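Local coordinates for 2-hydroxyisobutyryl-CoA mutase large subunit (Aquincola tertiaricarbonis, PDB 4R3U), which catalyses, together with the cobalamin-binding small subunit HcmB, the reversible isomerisation of 2-hydroxyisobutyryl-CoA and (S)-3-hydroxybutyryl-CoA, at residues A[198-201]-A[202-205]; A[238-241]-A[242-246]; A[43-46]-A[47-51]; A[35-38]-A[39-42]. All blocks are in the same frame, centred on the assembly; numbering follows the deposited sequence.

Interaction 1 (A[198-201]-A[202-205]); sequences GYDL and NKLS
D200 supplies two acceptors to the residues that follow it. Its backbone O takes the N-H of K203 at 3.1 Å, and its side-chain OD1 takes the N-H of N202 at 3.2 Å, from above the carboxylate plane and with an angle of only 140° at the hydrogen. The torsion behind the second bond puts CG beside the carbonyl carbon (chi1 179°), which carries the carboxylate forward along the chain. One residue on, L201 O receives the N-H of L204 at 3.1 Å, and a water donates to both L201 O and L204 O. The OD1 bond closes an Asx turn, and the two backbone bonds are successive 3-10 turns; together they coil the loop that leads from helix 183-196 to strand 206-208 of the barrel. K203 runs extended across the carboxylate, its CE 3.4 Å from D200 OD2, while NZ stays 4.1 Å from that oxygen, so the opposite charges are near but not in contact. Exchanging D200 for an alanine would probably leave the N-H of N202 without its mate in the turn and K203 with less negative charge nearby. On the apolar side the two branches of L204 part company: CD2 lies 3.9 Å from CD2 of the Y199 ring, which it meets obliquely, whereas CD1 lies 3.9 Å from L201 CD2. L201 also packs on V191 and E195 of helix 183-196.

Interaction 2 (A[238-241]-A[242-246]); sequences TYSA and KNLKR. With 3KK (S-{(3R,5R,9R)-1-[(2R,3S,4R,5R)-5-(6-amino-9H-purin-9-yl)-4-hydroxy-3-(phosphonooxy)tetrahydrofuran-2-yl]-3,5,9-trihydroxy-8,8-dimethyl-3,5-dioxido-10,14-dioxo-2,4,6-trioxa-11,15-diaza-3lambda~5~,5lambda~5~-diphosphaheptadecan-17-yl} 2-hydroxy-2-methylpropanethioate), chain F.
S240 O receives the N-H of L244 at 2.7 Å in the closing turn of helix 226-243, in the TIM-barrel domain, ahead of strand 247-248. One residue earlier, Y239 O accepts only weak bonds from the backbone N-H groups of K242 and N243, and L244 is the first residue to abandon helical torsions. A straighter bond to the same oxygen comes from the side chain of N243: its CG sits beside its own backbone N (chi1 -64°), and ND2 reaches back to Y239 O at 3.0 Å, with that oxygen close to the amide plane. The same side-chain conformation lays N243 on the Y239 ring. Its CB makes a CH-pi contact 3.9 Å from the ring centroid, and the amide is nearly parallel to the ring, the planes 15° apart. L244 comes instead to the ring's edge, CD1 lying 3.7 Å from Y239 CE2, while Y239 also packs on M540 and I544 of helix 540-549. R246 reaches the bound CoA thioester and presents one edge of its guanidinium to the ribose 3'-phosphate. NE and NH2 both donate to O7A of 3KK, each at 2.8 Å, and NE gives a longer but straighter bond to O9A at 3.3 Å.

Interaction 3 (A[43-46]-A[47-51]); sequences PERK and EQFHT
E44 places its CB at the edge of the F49 ring, 4.0 Å from CE1, while its carboxylate leads elsewhere: to R59 of the same chain and to R92 of the second subunit, a salt bridge with each. The R45 chain bends at chi3 (-75°), bringing the guanidinium round so that F49 CE2 lies over one of its faces, 3.4 Å from NH1, with the two planes inclined at 73°. D411 of the second subunit holds the same guanidinium through NH2. K46 takes the broad side of the ring: CB stands over its centre in a CH-pi contact, 3.7 Å from the centroid and almost exactly on the ring normal, and its chain crosses the ring at about a right angle, with CD 3.6 Å from F49 CD2. The carbonyl O of K46 approaches F49 CE1 at 3.4 Å. Putting an alanine in place of F49 would probably leave the K46 methylenes without the ring face they rest on and the R45 guanidinium less restricted. Beside the second subunit, segment 43-46 thus packs on the F49 ring at the start of a short, weakly bonded beta-hairpin, in which the backbone of F49 pairs with V57 of strand 56-57.

Interaction 4 (A[35-38]-A[39-42]); sequences VGAF and LKKA. With 3HC (3-hydroxybutanoyl-coenzyme A), chain E.
F38, with K41 lying against it, stands at the adenine end of a CoA pocket shared with the second subunit. There R295, Y87, T97, R99, T207 and R246 of the second subunit hydrogen-bond the bound 3-hydroxybutanoyl-CoA, and P88 of that subunit packs against F38. The F38 ring meets the base with its edge: CD2 is 3.4 Å from N1A, which lies in the plane of the ring. A42, just past helix 34-41, adds its methyl, with CB 3.7 Å from C2A. K41 runs alongside the phenylalanine, extended beyond CG, and brings its ammonium over one face. NZ is 4.1 Å from the ring centroid and 29° off the normal, a cation-pi contact displaced toward the rim, where CZ is the nearest carbon. The helix supporting these groups is closed by A42 N donating to F38 O at 2.8 Å. Further back, L39 N donates to V35 O at 3.0 Å, and the side chains of this pair lie side by side, CG1 of the valine 3.6 Å from CD1 of the leucine. Around the adenine, then, the closest atoms that F38 and A42 bring to N1A and C2A are carbons. The lysine charge over the F38 face would be expected to make the ring hydrogens somewhat more positive, which may favour the edge-on approach to a ring nitrogen.

The four contacts form two clusters on opposite sides of the chain's centre. Interactions 1 and 2, with centres 11 Å apart, touch directly: N202 OD1 probably accepts the K245 N-H at 3.2 Å, and K203 O lies 3.0 Å from R246 NH1, so the turn of interaction 1 backs the phosphate-binding arginine. Interactions 3 and 4, 14 Å apart, follow one another along the chain, meet where L39 CD2 lies 3.6 Å from E44 N, and both reach the second subunit. Although the centres of interactions 2 and 4 are 63 Å apart within one chain, dimerisation unites their roles: R246 of the second subunit binds the same CoA whose adenine meets F38 in interaction 4.

Interaction 1 (A[198-201]-A[202-205])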
loop_
_atom_site.group_PDB
_atom_site.type_symbol
_atom_site.label_atom_id
_atom_site.label_comp_id
_atom_site.label_asym_id
_atom_site.label_seq_id
_atom_site.Cartn_x
_atom_site.Cartn_y
_atom_site.Cartn_z
ATOM N N GLY A 198 15.152 26.871 -30.210
ATOM C CA GLY A 198 14.125 27.400 -31.097
ATOM C C GLY A 198 12.717 27.120 -30.629
ATOM O O GLY A 198 11.787 27.093 -31.446
ATOM N N TYR A 199 12.558 26.873 -29.314
ATOM C CA TYR A 199 11.258 26.599 -28.694
ATOM C C TYR A 199 10.523 27.918 -28.420
ATOM O O TYR A 199 11.159 28.968 -28.266
ATOM C CB TYR A 199 11.421 25.870 -27.331
ATOM C CG TYR A 199 12.024 24.475 -27.324
ATOM C CD1 TYR A 199 11.788 23.578 -28.370
ATOM C CD2 TYR A 199 12.743 24.013 -26.223
ATOM C CE1 TYR A 199 12.282 22.263 -28.328
ATOM C CE2 TYR A 199 13.251 22.713 -26.179
ATOM C CZ TYR A 199 13.009 21.837 -27.226
ATOM O OH TYR A 199 13.517 20.563 -27.170
ATOM N N ASP A 200 9.185 27.845 -28.315
ATOM C CA ASP A 200 8.320 28.945 -27.902
ATOM C C ASP A 200 8.375 28.898 -26.354
ATOM O O ASP A 200 8.115 27.837 -25.742
ATOM C CB ASP A 200 6.885 28.726 -28.437
ATOM C CG ASP A 200 5.837 29.775 -28.077
ATOM O OD1 ASP A 200 6.152 30.695 -27.291
ATOM O OD2 ASP A 200 4.679 29.638 -28.534
ATOM N N LEU A 201 8.787 30.021 -25.733
ATOM C CA LEU A 201 8.947 30.102 -24.277
ATOM C C LEU A 201 7.643 29.878 -23.543
ATOM O O LEU A 201 7.633 29.213 -22.509
ATOM C CB LEU A 201 9.594 31.427 -23.840
ATOM C CG LEU A 201 10.999 31.748 -24.346
ATOM C CD1 LEU A 201 11.467 33.026 -23.758
ATOM C CD2 LEU A 201 12.017 30.655 -23.986
ATOM N N ASN A 202 6.530 30.390 -24.117
ATOM C CA ASN A 202 5.181 30.262 -23.571
ATOM C C ASN A 202 4.628 28.829 -23.621
ATOM O O ASN A 202 3.561 28.571 -23.062
ATOM C CB ASN A 202 4.243 31.299 -24.202
ATOM C CG ASN A 202 4.656 32.712 -23.864
ATOM O OD1 ASN A 202 4.829 33.091 -22.695
ATOM N ND2 ASN A 202 4.867 33.513 -24.895
ATOM N N LYS A 203 5.379 27.896 -24.248
ATOM C CA LYS A 203 5.037 26.467 -24.353
ATOM C C LYS A 203 5.880 25.625 -23.369
ATOM O O LYS A 203 5.663 24.418 -23.258
ATOM C CB LYS A 203 5.280 25.952 -25.785
ATOM C CG LYS A 203 4.271 26.386 -26.838
ATOM C CD LYS A 203 4.565 25.659 -28.152
ATOM C CE LYS A 203 4.152 26.409 -29.404
ATOM N NZ LYS A 203 5.048 26.059 -30.546
ATOM N N LEU A 204 6.841 26.258 -22.665
ATOM C CA LEU A 204 7.701 25.547 -21.727
ATOM C C LEU A 204 7.032 25.327 -20.386
ATOM O O LEU A 204 6.762 26.280 -19.658
ATOM C CB LEU A 204 9.073 26.228 -21.554
ATOM C CG LEU A 204 9.896 26.513 -22.806
ATOM C CD1 LEU A 204 11.221 27.146 -22.432
ATOM C CD2 LEU A 204 10.094 25.257 -23.677
ATOM N N SER A 205 6.733 24.063 -20.080
ATOM C CA SER A 205 6.130 23.680 -18.811
ATOM C C SER A 205 7.271 23.235 -17.907
ATOM O O SER A 205 8.171 22.510 -18.343
ATOM C CB SER A 205 5.103 22.568 -18.996
ATOM O OG SER A 205 4.291 22.420 -17.842
HETATM O O HOH W 1 5.915 28.879 -20.242
#

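Interaction 2 (A[238-241]-A[242-246])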
loop_
_atom_site.group_PDB
_atom_site.type_symbol
_atom_site.label_atom_id
_atom_site.label_comp_id
_atom_site.label_asym_id
_atom_site.label_seq_id
_atom_site.Cartn_x
_atom_site.Cartn_y
_atom_site.Cartn_z
ATOM N N THR A 238 7.591 37.679 -11.103
ATOM C CA THR A 238 7.200 38.733 -12.067
ATOM C C THR A 238 7.667 38.456 -13.496
ATOM O O THR A 238 6.902 38.696 -14.424
ATOM C CB THR A 238 7.614 40.119 -11.597
ATOM O OG1 THR A 238 9.040 40.181 -11.505
ATOM C CG2 THR A 238 6.983 40.491 -10.265
ATOM N N TYR A 239 8.912 37.957 -13.676
ATOM C CA TYR A 239 9.457 37.633 -14.999
ATOM C C TYR A 239 8.599 36.526 -15.668
ATOM O O TYR A 239 8.167 36.690 -16.820
ATOM C CB TYR A 239 10.954 37.213 -14.922
ATOM C CG TYR A 239 11.478 36.652 -16.231
ATOM C CD1 TYR A 239 11.921 37.494 -17.245
ATOM C CD2 TYR A 239 11.432 35.281 -16.496
ATOM C CE1 TYR A 239 12.317 36.990 -18.485
ATOM C CE2 TYR A 239 11.804 34.769 -17.741
ATOM C CZ TYR A 239 12.269 35.625 -18.724
ATOM O OH TYR A 239 12.662 35.128 -19.947
ATOM N N SER A 240 8.411 35.396 -14.953
ATOM C CA SER A 240 7.627 34.250 -15.411
ATOM C C SER A 240 6.202 34.626 -15.805
ATOM O O SER A 240 5.717 34.138 -16.824
ATOM C CB SER A 240 7.587 33.164 -14.344
ATOM O OG SER A 240 8.849 32.538 -14.234
ATOM N N ALA A 241 5.536 35.496 -15.006
ATOM C CA ALA A 241 4.167 35.952 -15.253
ATOM C C ALA A 241 4.060 36.671 -16.590
ATOM O O ALA A 241 3.104 36.448 -17.338
ATOM C CB ALA A 241 3.704 36.863 -14.131
ATOM N N LYS A 242 5.072 37.477 -16.920
ATOM C CA LYS A 242 5.110 38.261 -18.148
ATOM C C LYS A 242 5.787 37.554 -19.344
ATOM O O LYS A 242 5.528 37.944 -20.479
ATOM C CB LYS A 242 5.765 39.644 -17.877
ATOM C CG LYS A 242 4.967 40.583 -16.956
ATOM C CD LYS A 242 4.134 41.585 -17.769
ATOM C CE LYS A 242 3.780 42.838 -16.999
ATOM N NZ LYS A 242 3.208 43.891 -17.884
ATOM N N ASN A 243 6.639 36.529 -19.110
ATOM C CA ASN A 243 7.393 35.863 -20.187
ATOM C C ASN A 243 7.196 34.359 -20.358
ATOM O O ASN A 243 7.506 33.835 -21.433
ATOM C CB ASN A 243 8.887 36.179 -20.061
ATOM C CG ASN A 243 9.211 37.639 -20.238
ATOM O OD1 ASN A 243 9.414 38.129 -21.368
ATOM N ND2 ASN A 243 9.256 38.363 -19.123
ATOM N N LEU A 244 6.724 33.658 -19.312
ATOM C CA LEU A 244 6.583 32.195 -19.357
ATOM C C LEU A 244 5.186 31.703 -18.910
ATOM O O LEU A 244 5.013 31.210 -17.786
ATOM C CB LEU A 244 7.698 31.518 -18.521
ATOM C CG LEU A 244 9.144 31.926 -18.744
ATOM C CD1 LEU A 244 9.977 31.552 -17.553
ATOM C CD2 LEU A 244 9.699 31.306 -20.002
ATOM N N LYS A 245 4.216 31.813 -19.828
ATOM C CA LYS A 245 2.813 31.446 -19.644
ATOM C C LYS A 245 2.524 30.076 -19.013
ATOM O O LYS A 245 1.608 29.978 -18.190
ATOM C CB LYS A 245 2.010 31.633 -20.948
ATOM C CG LYS A 245 1.745 33.104 -21.289
ATOM C CD LYS A 245 0.598 33.268 -22.310
ATOM C CE LYS A 245 1.061 33.334 -23.756
ATOM N NZ LYS A 245 0.073 34.015 -24.636
ATOM N N ARG A 246 3.273 29.024 -19.409
ATOM C CA ARG A 246 3.046 27.666 -18.906
ATOM C C ARG A 246 4.000 27.233 -17.770
ATOM O O ARG A 246 3.919 26.097 -17.283
ATOM C CB ARG A 246 3.054 26.659 -20.061
ATOM C CG ARG A 246 1.764 26.643 -20.822
ATOM C CD ARG A 246 1.719 25.529 -21.830
ATOM N NE ARG A 246 1.395 24.257 -21.201
ATOM C CZ ARG A 246 2.074 23.134 -21.401
ATOM N NH1 ARG A 246 3.105 23.115 -22.240
ATOM N NH2 ARG A 246 1.733 22.021 -20.761
HETATM C C4 3KK F . 15.215 18.113 -1.659
HETATM C C3 3KK F . 14.054 17.260 -2.161
HETATM C C2 3KK F . 13.394 16.527 -0.995
HETATM O O3 3KK F . 14.589 16.306 -3.063
HETATM C C1 3KK F . 12.994 18.088 -2.898
HETATM O O1 3KK F . 12.626 19.196 -2.501
HETATM S S1P 3KK F . 12.373 17.291 -4.341
HETATM C C2P 3KK F . 11.198 18.501 -5.013
HETATM C C3P 3KK F . 10.782 18.104 -6.407
HETATM N N4P 3KK F . 9.772 19.049 -6.860
HETATM C C5P 3KK F . 8.884 18.743 -7.812
HETATM O O5P 3KK F . 8.840 17.659 -8.402
HETATM C C6P 3KK F . 7.909 19.886 -8.109
HETATM C C7P 3KK F . 6.992 19.574 -9.282
HETATM N N8P 3KK F . 6.015 20.654 -9.463
HETATM C C9P 3KK F . 5.227 20.702 -10.548
HETATM O O9P 3KK F . 5.297 19.872 -11.456
HETATM C CAP 3KK F . 4.290 21.940 -10.659
HETATM O OAP 3KK F . 4.915 23.140 -10.156
HETATM C CBP 3KK F . 2.808 21.738 -10.191
HETATM C CDP 3KK F . 1.967 22.963 -10.580
HETATM C CEP 3KK F . 2.714 21.568 -8.671
HETATM C CCP 3KK F . 2.162 20.521 -10.886
HETATM O O6A 3KK F . 2.346 20.653 -12.307
HETATM P P2A 3KK F . 2.202 19.472 -13.351
HETATM O O4A 3KK F . 2.860 18.265 -12.831
HETATM O O5A 3KK F . 2.625 20.000 -14.672
HETATM O O3A 3KK F . 0.599 19.223 -13.295
HETATM P P1A 3KK F . -0.589 20.238 -13.802
HETATM O O1A 3KK F . -0.119 21.641 -13.952
HETATM O O2A 3KK F . -1.765 19.983 -12.953
HETATM O O5B 3KK F . -0.846 19.533 -15.248
HETATM C C5B 3KK F . -0.172 19.930 -16.463
HETATM C C4B 3KK F . -1.197 20.442 -17.491
HETATM O O4B 3KK F . -2.346 19.548 -17.609
HETATM C C3B 3KK F . -1.745 21.807 -17.088
HETATM O O3B 3KK F . -1.929 22.590 -18.293
HETATM P P3B 3KK F . -1.030 23.881 -18.658
HETATM O O8A 3KK F . -1.294 24.787 -17.518
HETATM O O7A 3KK F . 0.335 23.323 -18.749
HETATM O O9A 3KK F . -1.615 24.299 -19.956
HETATM C C2B 3KK F . -3.082 21.475 -16.450
HETATM O O2B 3KK F . -4.004 22.568 -16.535
HETATM C C1B 3KK F . -3.540 20.287 -17.271
HETATM N N9A 3KK F . -4.460 19.389 -16.512
HETATM C C8A 3KK F . -4.212 18.663 -15.423
HETATM N N7A 3KK F . -5.327 18.021 -15.089
HETATM C C5A 3KK F . -6.273 18.325 -15.984
HETATM C C4A 3KK F . -5.724 19.175 -16.876
HETATM N N3A 3KK F . -6.443 19.668 -17.919
HETATM C C2A 3KK F . -7.791 19.283 -18.102
HETATM N N1A 3KK F . -8.324 18.381 -17.139
HETATM C C6A 3KK F . -7.563 17.947 -16.113
HETATM N N6A 3KK F . -8.053 17.106 -15.201
#

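Interaction 3 (A[43-46]-A[47-51])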
loop_
_atom_site.group_PDB
_atom_site.type_symbol
_atom_site.label_atom_id
_atom_site.label_comp_id
_atom_site.label_asym_id
_atom_site.label_seq_id
_atom_site.Cartn_x
_atom_site.Cartn_y
_atom_site.Cartn_z
ATOM N N PRO A 43 -10.948 -3.047 27.535
ATOM C CA PRO A 43 -10.835 -1.595 27.326
ATOM C C PRO A 43 -10.003 -1.234 26.100
ATOM O O PRO A 43 -9.303 -2.078 25.566
ATOM C CB PRO A 43 -10.183 -1.107 28.621
ATOM C CG PRO A 43 -9.403 -2.249 29.109
ATOM C CD PRO A 43 -10.215 -3.469 28.753
ATOM N N GLU A 44 -10.080 0.024 25.670
ATOM C CA GLU A 44 -9.321 0.519 24.539
ATOM C C GLU A 44 -7.862 0.686 24.890
ATOM O O GLU A 44 -7.541 0.728 26.071
ATOM C CB GLU A 44 -9.931 1.798 23.958
ATOM C CG GLU A 44 -11.250 1.496 23.285
ATOM C CD GLU A 44 -12.098 2.661 22.850
ATOM O OE1 GLU A 44 -12.291 3.600 23.654
ATOM O OE2 GLU A 44 -12.640 2.598 21.724
ATOM N N ARG A 45 -6.972 0.725 23.870
ATOM C CA ARG A 45 -5.528 0.845 24.079
ATOM C C ARG A 45 -5.107 2.152 24.763
ATOM O O ARG A 45 -4.134 2.155 25.534
ATOM C CB ARG A 45 -4.766 0.685 22.766
ATOM C CG ARG A 45 -4.792 -0.719 22.188
ATOM C CD ARG A 45 -4.097 -0.792 20.833
ATOM N NE ARG A 45 -4.889 -0.212 19.744
ATOM C CZ ARG A 45 -4.629 0.957 19.151
ATOM N NH1 ARG A 45 -3.610 1.712 19.567
ATOM N NH2 ARG A 45 -5.401 1.394 18.158
ATOM N N LYS A 46 -5.832 3.254 24.466
ATOM C CA LYS A 46 -5.579 4.606 24.968
ATOM C C LYS A 46 -6.860 5.262 25.484
ATOM O O LYS A 46 -7.936 4.967 24.967
ATOM C CB LYS A 46 -5.012 5.454 23.830
ATOM C CG LYS A 46 -3.545 5.217 23.561
ATOM C CD LYS A 46 -3.174 5.651 22.167
ATOM C CE LYS A 46 -1.690 5.692 21.906
ATOM N NZ LYS A 46 -1.045 4.358 22.035
ATOM N N GLU A 47 -6.749 6.158 26.503
ATOM C CA GLU A 47 -7.899 6.889 27.053
ATOM C C GLU A 47 -8.382 7.912 26.050
ATOM O O GLU A 47 -9.580 8.148 25.940
ATOM C CB GLU A 47 -7.549 7.572 28.377
ATOM C CG GLU A 47 -7.447 6.609 29.543
ATOM C CD GLU A 47 -8.741 6.364 30.295
ATOM O OE1 GLU A 47 -8.770 6.655 31.513
ATOM O OE2 GLU A 47 -9.717 5.877 29.679
ATOM N N GLN A 48 -7.440 8.488 25.294
ATOM C CA GLN A 48 -7.671 9.452 24.222
ATOM C C GLN A 48 -6.676 9.143 23.101
ATOM O O GLN A 48 -5.466 9.130 23.335
ATOM C CB GLN A 48 -7.502 10.922 24.730
ATOM C CG GLN A 48 -7.682 12.020 23.651
ATOM C CD GLN A 48 -9.086 12.050 23.039
ATOM O OE1 GLN A 48 -10.097 12.228 23.744
ATOM N NE2 GLN A 48 -9.189 11.883 21.711
ATOM N N PHE A 49 -7.181 8.882 21.896
ATOM C CA PHE A 49 -6.333 8.626 20.746
ATOM C C PHE A 49 -6.115 9.949 20.003
ATOM O O PHE A 49 -6.924 10.877 20.123
ATOM C CB PHE A 49 -6.947 7.561 19.824
ATOM C CG PHE A 49 -6.967 6.142 20.367
ATOM C CD1 PHE A 49 -7.982 5.716 21.212
ATOM C CD2 PHE A 49 -6.021 5.215 19.963
ATOM C CE1 PHE A 49 -8.046 4.395 21.645
ATOM C CE2 PHE A 49 -6.069 3.902 20.425
ATOM C CZ PHE A 49 -7.100 3.490 21.231
ATOM N N HIS A 50 -4.996 10.060 19.298
ATOM C CA HIS A 50 -4.643 11.281 18.573
ATOM C C HIS A 50 -4.071 10.890 17.244
ATOM O O HIS A 50 -3.552 9.784 17.121
ATOM C CB HIS A 50 -3.536 12.064 19.318
ATOM C CG HIS A 50 -3.900 12.510 20.689
ATOM N ND1 HIS A 50 -4.289 13.808 20.942
ATOM C CD2 HIS A 50 -3.895 11.818 21.848
ATOM C CE1 HIS A 50 -4.532 13.859 22.240
ATOM N NE2 HIS A 50 -4.314 12.684 22.824
ATOM N N THR A 51 -4.066 11.811 16.286
ATOM C CA THR A 51 -3.402 11.589 15.016
ATOM C C THR A 51 -1.845 11.727 15.309
ATOM O O THR A 51 -1.458 12.049 16.450
ATOM C CB THR A 51 -3.876 12.646 14.000
ATOM O OG1 THR A 51 -3.714 13.954 14.546
ATOM C CG2 THR A 51 -5.288 12.466 13.564
#

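Interaction 4 (A[35-38]-A[39-42])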
loop_
_atom_site.group_PDB
_atom_site.type_symbol
_atom_site.label_atom_id
_atom_site.label_comp_id
_atom_site.label_asym_id
_atom_site.label_seq_id
_atom_site.Cartn_x
_atom_site.Cartn_y
_atom_site.Cartn_z
ATOM N N VAL A 35 -20.932 0.483 24.173
ATOM C CA VAL A 35 -19.551 0.904 24.430
ATOM C C VAL A 35 -19.139 0.582 25.869
ATOM O O VAL A 35 -18.070 0.004 26.062
ATOM C CB VAL A 35 -19.277 2.378 24.014
ATOM C CG1 VAL A 35 -17.851 2.804 24.337
ATOM C CG2 VAL A 35 -19.570 2.592 22.535
ATOM N N GLY A 36 -20.004 0.907 26.831
ATOM C CA GLY A 36 -19.796 0.677 28.258
ATOM C C GLY A 36 -19.558 -0.775 28.617
ATOM O O GLY A 36 -18.680 -1.068 29.434
ATOM N N ALA A 37 -20.333 -1.691 27.985
ATOM C CA ALA A 37 -20.289 -3.150 28.160
ATOM C C ALA A 37 -18.995 -3.777 27.594
ATOM O O ALA A 37 -18.384 -4.622 28.254
ATOM C CB ALA A 37 -21.508 -3.781 27.507
ATOM N N PHE A 38 -18.589 -3.350 26.388
ATOM C CA PHE A 38 -17.388 -3.771 25.688
ATOM C C PHE A 38 -16.107 -3.294 26.391
ATOM O O PHE A 38 -15.167 -4.079 26.549
ATOM C CB PHE A 38 -17.436 -3.289 24.214
ATOM C CG PHE A 38 -17.980 -4.348 23.279
ATOM C CD1 PHE A 38 -19.329 -4.705 23.310
ATOM C CD2 PHE A 38 -17.137 -5.024 22.402
ATOM C CE1 PHE A 38 -19.823 -5.712 22.469
ATOM C CE2 PHE A 38 -17.626 -6.043 21.582
ATOM C CZ PHE A 38 -18.966 -6.391 21.629
ATOM N N LEU A 39 -16.071 -2.026 26.838
ATOM C CA LEU A 39 -14.926 -1.480 27.573
ATOM C C LEU A 39 -14.659 -2.261 28.878
ATOM O O LEU A 39 -13.500 -2.347 29.298
ATOM C CB LEU A 39 -15.101 0.018 27.844
ATOM C CG LEU A 39 -14.948 0.947 26.633
ATOM C CD1 LEU A 39 -15.391 2.370 26.983
ATOM C CD2 LEU A 39 -13.528 0.939 26.102
ATOM N N LYS A 40 -15.718 -2.886 29.470
ATOM C CA LYS A 40 -15.616 -3.774 30.636
ATOM C C LYS A 40 -14.909 -5.085 30.202
ATOM O O LYS A 40 -13.917 -5.471 30.832
ATOM C CB LYS A 40 -17.006 -4.088 31.222
ATOM C CG LYS A 40 -17.613 -2.997 32.110
ATOM C CD LYS A 40 -18.933 -3.449 32.738
ATOM C CE LYS A 40 -20.163 -3.185 31.894
ATOM N NZ LYS A 40 -21.051 -4.378 31.798
ATOM N N LYS A 41 -15.417 -5.747 29.120
ATOM C CA LYS A 41 -14.889 -6.977 28.504
ATOM C C LYS A 41 -13.405 -6.782 28.151
ATOM O O LYS A 41 -12.583 -7.663 28.415
ATOM C CB LYS A 41 -15.565 -7.239 27.130
ATOM C CG LYS A 41 -16.968 -7.775 27.066
ATOM C CD LYS A 41 -17.233 -8.102 25.586
ATOM C CE LYS A 41 -18.612 -8.646 25.306
ATOM N NZ LYS A 41 -18.685 -9.195 23.931
ATOM N N ALA A 42 -13.107 -5.675 27.432
ATOM C CA ALA A 42 -11.791 -5.322 26.910
ATOM C C ALA A 42 -11.689 -3.798 26.669
ATOM O O ALA A 42 -12.279 -3.287 25.705
ATOM C CB ALA A 42 -11.532 -6.064 25.611
HETATM N N1A 3HC E . -13.758 -5.439 21.918
HETATM C C2A 3HC E . -14.005 -6.532 22.886
HETATM N N3A 3HC E . -13.776 -7.858 22.297
HETATM C C4A 3HC E . -13.373 -8.004 21.011
HETATM C C5A 3HC E . -13.178 -6.945 20.198
HETATM C C6A 3HC E . -13.391 -5.689 20.649
HETATM N N6A 3HC E . -13.185 -4.683 19.798
HETATM N N7A 3HC E . -12.778 -7.421 19.015
HETATM C C8A 3HC E . -12.719 -8.747 19.098
HETATM N N9A 3HC E . -13.115 -9.108 20.315
HETATM C C1B 3HC E . -13.227 -10.478 20.902
HETATM C C2B 3HC E . -14.280 -11.323 20.215
HETATM O O2B 3HC E . -15.577 -11.118 20.784
HETATM C C3B 3HC E . -13.765 -12.732 20.459
HETATM O O3B 3HC E . -14.125 -13.191 21.785
HETATM P P3B 3HC E . -14.710 -14.666 22.085
HETATM O O7A 3HC E . -13.620 -15.555 21.634
HETATM O O8A 3HC E . -14.903 -14.620 23.555
HETATM O O9A 3HC E . -15.952 -14.688 21.279
HETATM C C4B 3HC E . -12.250 -12.568 20.410
HETATM O O4B 3HC E . -11.970 -11.168 20.715
HETATM C C5B 3HC E . -11.690 -12.982 19.038
HETATM O O5B 3HC E . -12.028 -11.989 18.044
HETATM P P1A 3HC E . -12.969 -12.289 16.748
HETATM O O1A 3HC E . -13.902 -13.421 16.999
HETATM O O2A 3HC E . -13.532 -11.010 16.286
HETATM O O3A 3HC E . -11.759 -12.685 15.711
HETATM P P2A 3HC E . -11.248 -14.173 15.307
HETATM O O4A 3HC E . -10.106 -14.020 14.393
HETATM O O5A 3HC E . -11.092 -15.038 16.503
HETATM O O6A 3HC E . -12.507 -14.701 14.509
HETATM C CBP 3HC E . -13.883 -15.262 12.595
HETATM C CCP 3HC E . -12.921 -14.227 13.216
HETATM C CDP 3HC E . -15.159 -15.240 13.448
HETATM C CEP 3HC E . -14.260 -14.820 11.176
HETATM C CAP 3HC E . -13.258 -16.697 12.605
HETATM O OAP 3HC E . -14.153 -17.739 12.159
HETATM C C9P 3HC E . -11.838 -16.843 11.987
HETATM O O9P 3HC E . -10.825 -16.658 12.663
HETATM N N8P 3HC E . -11.787 -17.273 10.716
HETATM C C7P 3HC E . -10.503 -17.516 10.047
HETATM C C6P 3HC E . -10.725 -18.232 8.723
HETATM C C5P 3HC E . -9.423 -18.417 7.937
HETATM O O5P 3HC E . -8.349 -17.934 8.304
HETATM N N4P 3HC E . -9.582 -19.149 6.829
HETATM C C3P 3HC E . -8.483 -19.434 5.918
HETATM C C2P 3HC E . -9.075 -19.721 4.565
HETATM S S1P 3HC E . -7.787 -19.998 3.311
HETATM C C1 3HC E . -8.888 -20.342 1.929
HETATM O O1 3HC E . -9.901 -21.034 2.018
HETATM C C2 3HC E . -8.559 -19.641 0.598
HETATM C C3 3HC E . -7.415 -20.326 -0.153
HETATM O O3 3HC E . -6.260 -20.364 0.678
HETATM C C4 3HC E . -7.805 -21.743 -0.599
#